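Local coordinates for protein quinone oxidoreductase (Coxiella burnetii, PDB 3TQH) that binds NADPH and probably uses it to reduce quinones, as a member of the medium-chain dehydrogenase/reductase family, at residues Ile289-Ala303 / Thr309-Arg321. Sequence-based numbering, arbitrary orientation.
With NDP (NADPH dihydro-nicotinamide-adenine-dinucleotide phosphate), chain B.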
loop_
_atom_site.group_PDB
_atom_site.type_symbol
_atom_site.label_atom_id
_atom_site.label_comp_id
_atom_site.label_asym_id
_atom_site.label_seq_id
_atom_site.Cartn_x
_atom_site.Cartn_y
_atom_site.Cartn_z
ATOM N N ILE A 289 5.880 11.408 -1.028
ATOM C CA ILE A 289 4.693 10.644 -1.388
ATOM C C ILE A 289 4.104 11.290 -2.633
ATOM O O ILE A 289 3.596 12.414 -2.582
ATOM C CB ILE A 289 3.618 10.635 -0.284
ATOM C CG1 ILE A 289 4.232 10.307 1.073
ATOM C CG2 ILE A 289 2.532 9.617 -0.627
ATOM C CD1 ILE A 289 3.215 10.148 2.168
ATOM N N GLU A 290 4.200 10.581 -3.749
ATOM C CA GLU A 290 3.661 11.030 -5.017
ATOM C C GLU A 290 2.173 10.731 -5.060
ATOM O O GLU A 290 1.767 9.577 -5.130
ATOM C CB GLU A 290 4.375 10.315 -6.170
ATOM C CG GLU A 290 3.813 10.599 -7.559
ATOM C CD GLU A 290 3.927 12.054 -7.964
ATOM O OE1 GLU A 290 4.836 12.751 -7.463
ATOM O OE2 GLU A 290 3.106 12.497 -8.797
ATOM N N ILE A 291 1.366 11.781 -4.999
ATOM C CA ILE A 291 -0.067 11.674 -5.202
ATOM C C ILE A 291 -0.362 12.128 -6.636
ATOM O O ILE A 291 -0.317 13.319 -6.942
ATOM C CB ILE A 291 -0.827 12.532 -4.181
ATOM C CG1 ILE A 291 -0.503 12.061 -2.758
ATOM C CG2 ILE A 291 -2.331 12.460 -4.437
ATOM C CD1 ILE A 291 -0.910 13.043 -1.676
ATOM N N SER A 292 -0.636 11.173 -7.519
ATOM C CA SER A 292 -0.814 11.492 -8.938
ATOM C C SER A 292 -2.224 12.014 -9.261
ATOM O O SER A 292 -2.389 12.828 -10.170
ATOM C CB SER A 292 -0.452 10.294 -9.825
ATOM O OG SER A 292 -1.241 9.160 -9.522
ATOM N N ARG A 293 -3.235 11.560 -8.531
ATOM C CA ARG A 293 -4.564 12.136 -8.688
ATOM C C ARG A 293 -5.405 12.105 -7.409
ATOM O O ARG A 293 -5.342 11.164 -6.629
ATOM C CB ARG A 293 -5.318 11.477 -9.848
ATOM C CG ARG A 293 -6.693 12.083 -10.024
ATOM C CD ARG A 293 -7.316 11.924 -11.385
ATOM N NE ARG A 293 -8.718 12.335 -11.273
ATOM C CZ ARG A 293 -9.147 13.597 -11.242
ATOM N NH1 ARG A 293 -8.302 14.619 -11.387
ATOM N NH2 ARG A 293 -10.448 13.837 -11.107
ATOM N N ILE A 294 -6.191 13.161 -7.227
ATOM C CA ILE A 294 -7.076 13.334 -6.087
ATOM C C ILE A 294 -8.514 13.219 -6.570
ATOM O O ILE A 294 -8.921 13.956 -7.472
ATOM C CB ILE A 294 -6.898 14.738 -5.455
ATOM C CG1 ILE A 294 -5.430 14.984 -5.079
ATOM C CG2 ILE A 294 -7.812 14.894 -4.238
ATOM C CD1 ILE A 294 -5.132 16.406 -4.636
ATOM N N PHE A 295 -9.281 12.319 -5.955
ATOM C CA PHE A 295 -10.679 12.063 -6.339
ATOM C C PHE A 295 -11.666 12.443 -5.238
ATOM O O PHE A 295 -11.324 12.416 -4.056
ATOM C CB PHE A 295 -10.888 10.570 -6.618
ATOM C CG PHE A 295 -10.210 10.070 -7.854
ATOM C CD1 PHE A 295 -10.844 10.139 -9.085
ATOM C CD2 PHE A 295 -8.954 9.494 -7.784
ATOM C CE1 PHE A 295 -10.230 9.663 -10.231
ATOM C CE2 PHE A 295 -8.333 9.012 -8.923
ATOM C CZ PHE A 295 -8.969 9.102 -10.151
ATOM N N GLN A 296 -12.902 12.755 -5.625
ATOM C CA GLN A 296 -14.023 12.710 -4.678
ATOM C C GLN A 296 -14.560 11.268 -4.604
ATOM O O GLN A 296 -14.374 10.491 -5.543
ATOM C CB GLN A 296 -15.151 13.638 -5.113
ATOM C CG GLN A 296 -14.738 15.062 -5.410
ATOM C CD GLN A 296 -15.935 15.926 -5.736
ATOM O OE1 GLN A 296 -16.843 16.065 -4.918
ATOM N NE2 GLN A 296 -15.954 16.499 -6.936
ATOM N N LEU A 297 -15.232 10.918 -3.505
ATOM C CA LEU A 297 -15.880 9.597 -3.376
ATOM C C LEU A 297 -16.868 9.361 -4.518
ATOM O O LEU A 297 -17.033 8.240 -4.993
ATOM C CB LEU A 297 -16.612 9.459 -2.037
ATOM C CG LEU A 297 -15.741 9.293 -0.794
ATOM C CD1 LEU A 297 -16.588 9.337 0.458
ATOM C CD2 LEU A 297 -14.955 7.996 -0.859
ATOM N N SER A 298 -17.516 10.437 -4.943
ATOM C CA SER A 298 -18.403 10.431 -6.105
ATOM C C SER A 298 -17.771 9.862 -7.389
ATOM O O SER A 298 -18.486 9.405 -8.283
ATOM C CB SER A 298 -18.878 11.859 -6.363
ATOM O OG SER A 298 -19.324 12.006 -7.686
ATOM N N GLU A 299 -16.441 9.912 -7.477
ATOM C CA GLU A 299 -15.699 9.442 -8.644
ATOM C C GLU A 299 -15.063 8.063 -8.426
ATOM O O GLU A 299 -14.087 7.716 -9.099
ATOM C CB GLU A 299 -14.583 10.435 -8.976
ATOM C CG GLU A 299 -15.015 11.878 -9.160
ATOM C CD GLU A 299 -13.817 12.793 -9.374
ATOM O OE1 GLU A 299 -13.491 13.078 -10.545
ATOM O OE2 GLU A 299 -13.178 13.205 -8.382
ATOM N N ALA A 300 -15.608 7.275 -7.502
ATOM C CA ALA A 300 -14.999 5.994 -7.133
ATOM C C ALA A 300 -14.860 5.023 -8.313
ATOM O O ALA A 300 -13.828 4.372 -8.460
ATOM C CB ALA A 300 -15.776 5.335 -5.998
ATOM N N VAL A 301 -15.895 4.924 -9.144
ATOM C CA VAL A 301 -15.864 4.019 -10.298
ATOM C C VAL A 301 -14.670 4.347 -11.196
ATOM O O VAL A 301 -13.852 3.478 -11.492
ATOM C CB VAL A 301 -17.182 4.074 -11.111
ATOM C CG1 VAL A 301 -17.031 3.346 -12.435
ATOM C CG2 VAL A 301 -18.335 3.482 -10.293
ATOM N N THR A 302 -14.575 5.610 -11.598
ATOM C CA THR A 302 -13.464 6.113 -12.394
ATOM C C THR A 302 -12.114 5.795 -11.758
ATOM O O THR A 302 -11.203 5.299 -12.429
ATOM C CB THR A 302 -13.578 7.640 -12.568
ATOM O OG1 THR A 302 -14.869 7.961 -13.097
ATOM C CG2 THR A 302 -12.514 8.167 -13.512
ATOM N N ALA A 303 -12.005 6.082 -10.464
ATOM C CA ALA A 303 -10.785 5.849 -9.692
ATOM C C ALA A 303 -10.353 4.389 -9.721
ATOM O O ALA A 303 -9.173 4.085 -9.907
ATOM C CB ALA A 303 -10.983 6.302 -8.240
ATOM N N THR A 309 -5.845 -0.601 -14.050
ATOM C CA THR A 309 -4.954 -0.662 -15.211
ATOM C C THR A 309 -3.593 -1.236 -14.822
ATOM O O THR A 309 -2.901 -1.819 -15.663
ATOM C CB THR A 309 -4.721 0.717 -15.859
ATOM O OG1 THR A 309 -4.064 1.585 -14.927
ATOM C CG2 THR A 309 -6.036 1.340 -16.323
ATOM N N GLY A 310 -3.218 -1.062 -13.556
ATOM C CA GLY A 310 -1.908 -1.460 -13.069
ATOM C C GLY A 310 -0.804 -0.497 -13.469
ATOM O O GLY A 310 0.371 -0.833 -13.367
ATOM N N HIS A 311 -1.168 0.708 -13.902
ATOM C CA HIS A 311 -0.181 1.689 -14.352
ATOM C C HIS A 311 -0.262 3.043 -13.622
ATOM O O HIS A 311 0.195 4.066 -14.124
ATOM C CB HIS A 311 -0.260 1.827 -15.872
ATOM C CG HIS A 311 0.216 0.603 -16.588
ATOM N ND1 HIS A 311 -0.623 -0.218 -17.309
ATOM C CD2 HIS A 311 1.437 0.023 -16.632
ATOM C CE1 HIS A 311 0.070 -1.235 -17.793
ATOM N NE2 HIS A 311 1.322 -1.110 -17.397
ATOM N N VAL A 312 -0.801 3.031 -12.412
ATOM C CA VAL A 312 -0.806 4.230 -11.593
ATOM C C VAL A 312 0.617 4.532 -11.121
ATOM O O VAL A 312 1.310 3.652 -10.613
ATOM C CB VAL A 312 -1.736 4.089 -10.372
ATOM C CG1 VAL A 312 -1.583 5.277 -9.452
ATOM C CG2 VAL A 312 -3.165 3.959 -10.821
ATOM N N ARG A 313 1.045 5.775 -11.324
ATOM C CA ARG A 313 2.295 6.269 -10.766
ATOM C C ARG A 313 1.958 6.804 -9.384
ATOM O O ARG A 313 1.026 7.597 -9.242
ATOM C CB ARG A 313 2.876 7.381 -11.640
ATOM C CG ARG A 313 4.208 7.920 -11.153
ATOM C CD ARG A 313 4.531 9.287 -11.728
ATOM N NE ARG A 313 4.936 9.212 -13.126
ATOM C CZ ARG A 313 5.637 10.149 -13.763
ATOM N NH1 ARG A 313 6.016 11.260 -13.136
ATOM N NH2 ARG A 313 5.969 9.975 -15.037
ATOM N N GLY A 314 2.688 6.356 -8.367
ATOM C CA GLY A 314 2.431 6.783 -6.988
ATOM C C GLY A 314 1.071 6.368 -6.444
ATOM O O GLY A 314 0.668 5.209 -6.567
ATOM N N LYS A 315 0.357 7.325 -5.851
ATOM C CA LYS A 315 -0.871 7.036 -5.112
ATOM C C LYS A 315 -2.068 7.793 -5.655
ATOM O O LYS A 315 -1.944 8.946 -6.081
ATOM C CB LYS A 315 -0.696 7.406 -3.637
ATOM C CG LYS A 315 0.271 6.531 -2.849
ATOM C CD LYS A 315 -0.181 5.078 -2.726
ATOM C CE LYS A 315 -1.483 4.921 -1.942
ATOM N NZ LYS A 315 -1.816 3.486 -1.712
ATOM N N LEU A 316 -3.221 7.122 -5.645
ATOM C CA LEU A 316 -4.509 7.769 -5.847
ATOM C C LEU A 316 -5.110 7.964 -4.465
ATOM O O LEU A 316 -4.920 7.122 -3.577
ATOM C CB LEU A 316 -5.444 6.905 -6.700
ATOM C CG LEU A 316 -4.950 6.438 -8.072
ATOM C CD1 LEU A 316 -6.024 5.586 -8.741
ATOM C CD2 LEU A 316 -4.562 7.618 -8.954
ATOM N N VAL A 317 -5.830 9.065 -4.273
ATOM C CA VAL A 317 -6.416 9.355 -2.967
ATOM C C VAL A 317 -7.778 10.036 -3.076
ATOM O O VAL A 317 -8.022 10.844 -3.980
ATOM C CB VAL A 317 -5.450 10.212 -2.105
ATOM C CG1 VAL A 317 -5.241 11.585 -2.727
ATOM C CG2 VAL A 317 -5.965 10.335 -0.673
ATOM N N PHE A 318 -8.672 9.672 -2.161
ATOM C CA PHE A 318 -9.946 10.356 -2.012
ATOM C C PHE A 318 -9.773 11.512 -1.036
ATOM O O PHE A 318 -9.262 11.328 0.071
ATOM C CB PHE A 318 -11.034 9.416 -1.474
ATOM C CG PHE A 318 -11.517 8.397 -2.468
ATOM C CD1 PHE A 318 -12.089 8.796 -3.672
ATOM C CD2 PHE A 318 -11.434 7.034 -2.182
ATOM C CE1 PHE A 318 -12.551 7.854 -4.586
ATOM C CE2 PHE A 318 -11.894 6.088 -3.093
ATOM C CZ PHE A 318 -12.452 6.496 -4.295
ATOM N N LYS A 319 -10.191 12.699 -1.457
ATOM C CA LYS A 319 -10.349 13.821 -0.550
ATOM C C LYS A 319 -11.800 13.802 -0.089
ATOM O O LYS A 319 -12.707 14.076 -0.872
ATOM C CB LYS A 319 -10.021 15.137 -1.251
ATOM C CG LYS A 319 -10.398 16.385 -0.466
ATOM C CD LYS A 319 -10.073 17.661 -1.244
ATOM C CE LYS A 319 -9.041 18.515 -0.530
ATOM N NZ LYS A 319 -9.532 18.963 0.810
ATOM N N VAL A 320 -12.013 13.452 1.177
ATOM C CA VAL A 320 -13.362 13.345 1.728
ATOM C C VAL A 320 -13.795 14.701 2.291
ATOM O O VAL A 320 -14.951 15.095 2.153
ATOM C CB VAL A 320 -13.439 12.231 2.792
ATOM C CG1 VAL A 320 -14.845 12.110 3.340
ATOM C CG2 VAL A 320 -12.995 10.908 2.191
ATOM N N ARG A 321 -12.851 15.400 2.921
ATOM C CA ARG A 321 -13.015 16.793 3.332
ATOM C C ARG A 321 -11.715 17.555 3.076
ATOM O O ARG A 321 -11.718 18.654 2.510
ATOM C CB ARG A 321 -13.364 16.880 4.818
ATOM C CG ARG A 321 -14.710 16.283 5.186
ATOM C CD ARG A 321 -14.995 16.452 6.671
ATOM N NE ARG A 321 -16.409 16.244 6.998
ATOM C CZ ARG A 321 -17.012 15.056 7.079
ATOM N NH1 ARG A 321 -16.339 13.921 6.851
ATOM N NH2 ARG A 321 -18.305 15.004 7.396
ATOM O OXT ARG A 321 -10.627 17.086 3.429
HETATM P PA NDP B . 0.312 -0.214 -7.913
HETATM O O1A NDP B . -0.969 -0.366 -8.628
HETATM O O2A NDP B . 0.428 1.116 -7.285
HETATM O O5B NDP B . 1.542 -0.418 -8.927
HETATM C C5B NDP B . 1.455 0.129 -10.229
HETATM C C4B NDP B . 2.818 0.079 -10.902
HETATM O O4B NDP B . 3.068 -1.236 -11.354
HETATM C C3B NDP B . 2.945 0.979 -12.125
HETATM O O3B NDP B . 3.771 2.081 -11.819
HETATM C C2B NDP B . 3.548 0.096 -13.213
HETATM O O2B NDP B . 4.680 0.674 -13.824
HETATM C C1B NDP B . 3.941 -1.163 -12.457
HETATM N N9A NDP B . 3.833 -2.406 -13.235
HETATM C C8A NDP B . 2.689 -2.961 -13.754
HETATM N N7A NDP B . 3.014 -4.114 -14.373
HETATM C C5A NDP B . 4.344 -4.304 -14.258
HETATM C C6A NDP B . 5.177 -5.315 -14.716
HETATM N N6A NDP B . 4.666 -6.324 -15.402
HETATM N N1A NDP B . 6.527 -5.255 -14.456
HETATM C C2A NDP B . 7.040 -4.186 -13.735
HETATM N N3A NDP B . 6.209 -3.181 -13.272
HETATM C C4A NDP B . 4.876 -3.240 -13.538
HETATM O O3 NDP B . 0.500 -1.393 -6.831
HETATM P PN NDP B . 1.133 -1.261 -5.351
HETATM O O1N NDP B . 0.165 -0.569 -4.474
HETATM O O2N NDP B . 2.524 -0.788 -5.387
HETATM O O5D NDP B . 1.141 -2.814 -4.935
HETATM C C5D NDP B . 1.785 -3.794 -5.726
HETATM C C4D NDP B . 1.290 -5.181 -5.331
HETATM O O4D NDP B . 1.600 -5.443 -3.976
HETATM C C3D NDP B . -0.219 -5.300 -5.484
HETATM O O3D NDP B . -0.532 -6.521 -6.115
HETATM C C2D NDP B . -0.744 -5.245 -4.065
HETATM O O2D NDP B . -1.959 -5.953 -3.904
HETATM C C1D NDP B . 0.429 -5.835 -3.276
HETATM N N1N NDP B . 0.516 -5.408 -1.860
HETATM C C2N NDP B . 0.657 -6.386 -0.907
HETATM C C3N NDP B . 0.690 -6.096 0.455
HETATM C C7N NDP B . 0.845 -7.177 1.484
HETATM O O7N NDP B . 0.856 -6.815 2.848
HETATM N N7N NDP B . 0.957 -8.447 1.098
HETATM C C4N NDP B . 0.563 -4.659 0.876
HETATM C C5N NDP B . 0.424 -3.640 -0.210
HETATM C C6N NDP B . 0.412 -4.074 -1.532
HETATM P P2B NDP B . 4.627 1.213 -15.341
HETATM O O1X NDP B . 5.872 2.024 -15.597
HETATM O O2X NDP B . 3.418 2.096 -15.536
HETATM O O3X NDP B . 4.575 0.080 -16.331
HETATM O O HOH W 1 -15.289 13.229 -1.783
#
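Strands 291-295 and 315-319 pair in parallel as the two ends of a beta-alpha-beta unit, joined through helix 300-308. K315 N bonds to E290 O and S292 N to K315 O; a beta bulge between I291 and R293 then shifts the register by one. Beyond it R293 O receives V317 N, F295 N meets V317 O almost straight (173°), and F295 O receives K319 N. At the bulge S292 OG, set between its own backbone N and carbonyl carbon (chi1 59°), donates to R313 O (2.8 Å). On one face of the pair, V317 CG1 meets I291 CG2 at 3.5 Å and lies beside I294. On the other, the F318 ring takes L297 CD2 over one face, a CH-pi contact 3.9 Å from its centroid, while Q296 O and A300 CA reach its edge. The F295 ring has A303 CB over the centre of one face and R293 CG toward the rim of the other, with L316 CD2 at its edge. A water bridges L297 N and K319 O. Just before strand 315-319, V312 O accepts a bond from hydroxyl O3B of the NADPH adenosine ribose (3.2 Å). Strand 36-44 pairs antiparallel with 315-319, helix 128-133 packs on I291 and V317, and helix 300-308 covers F295 and L316.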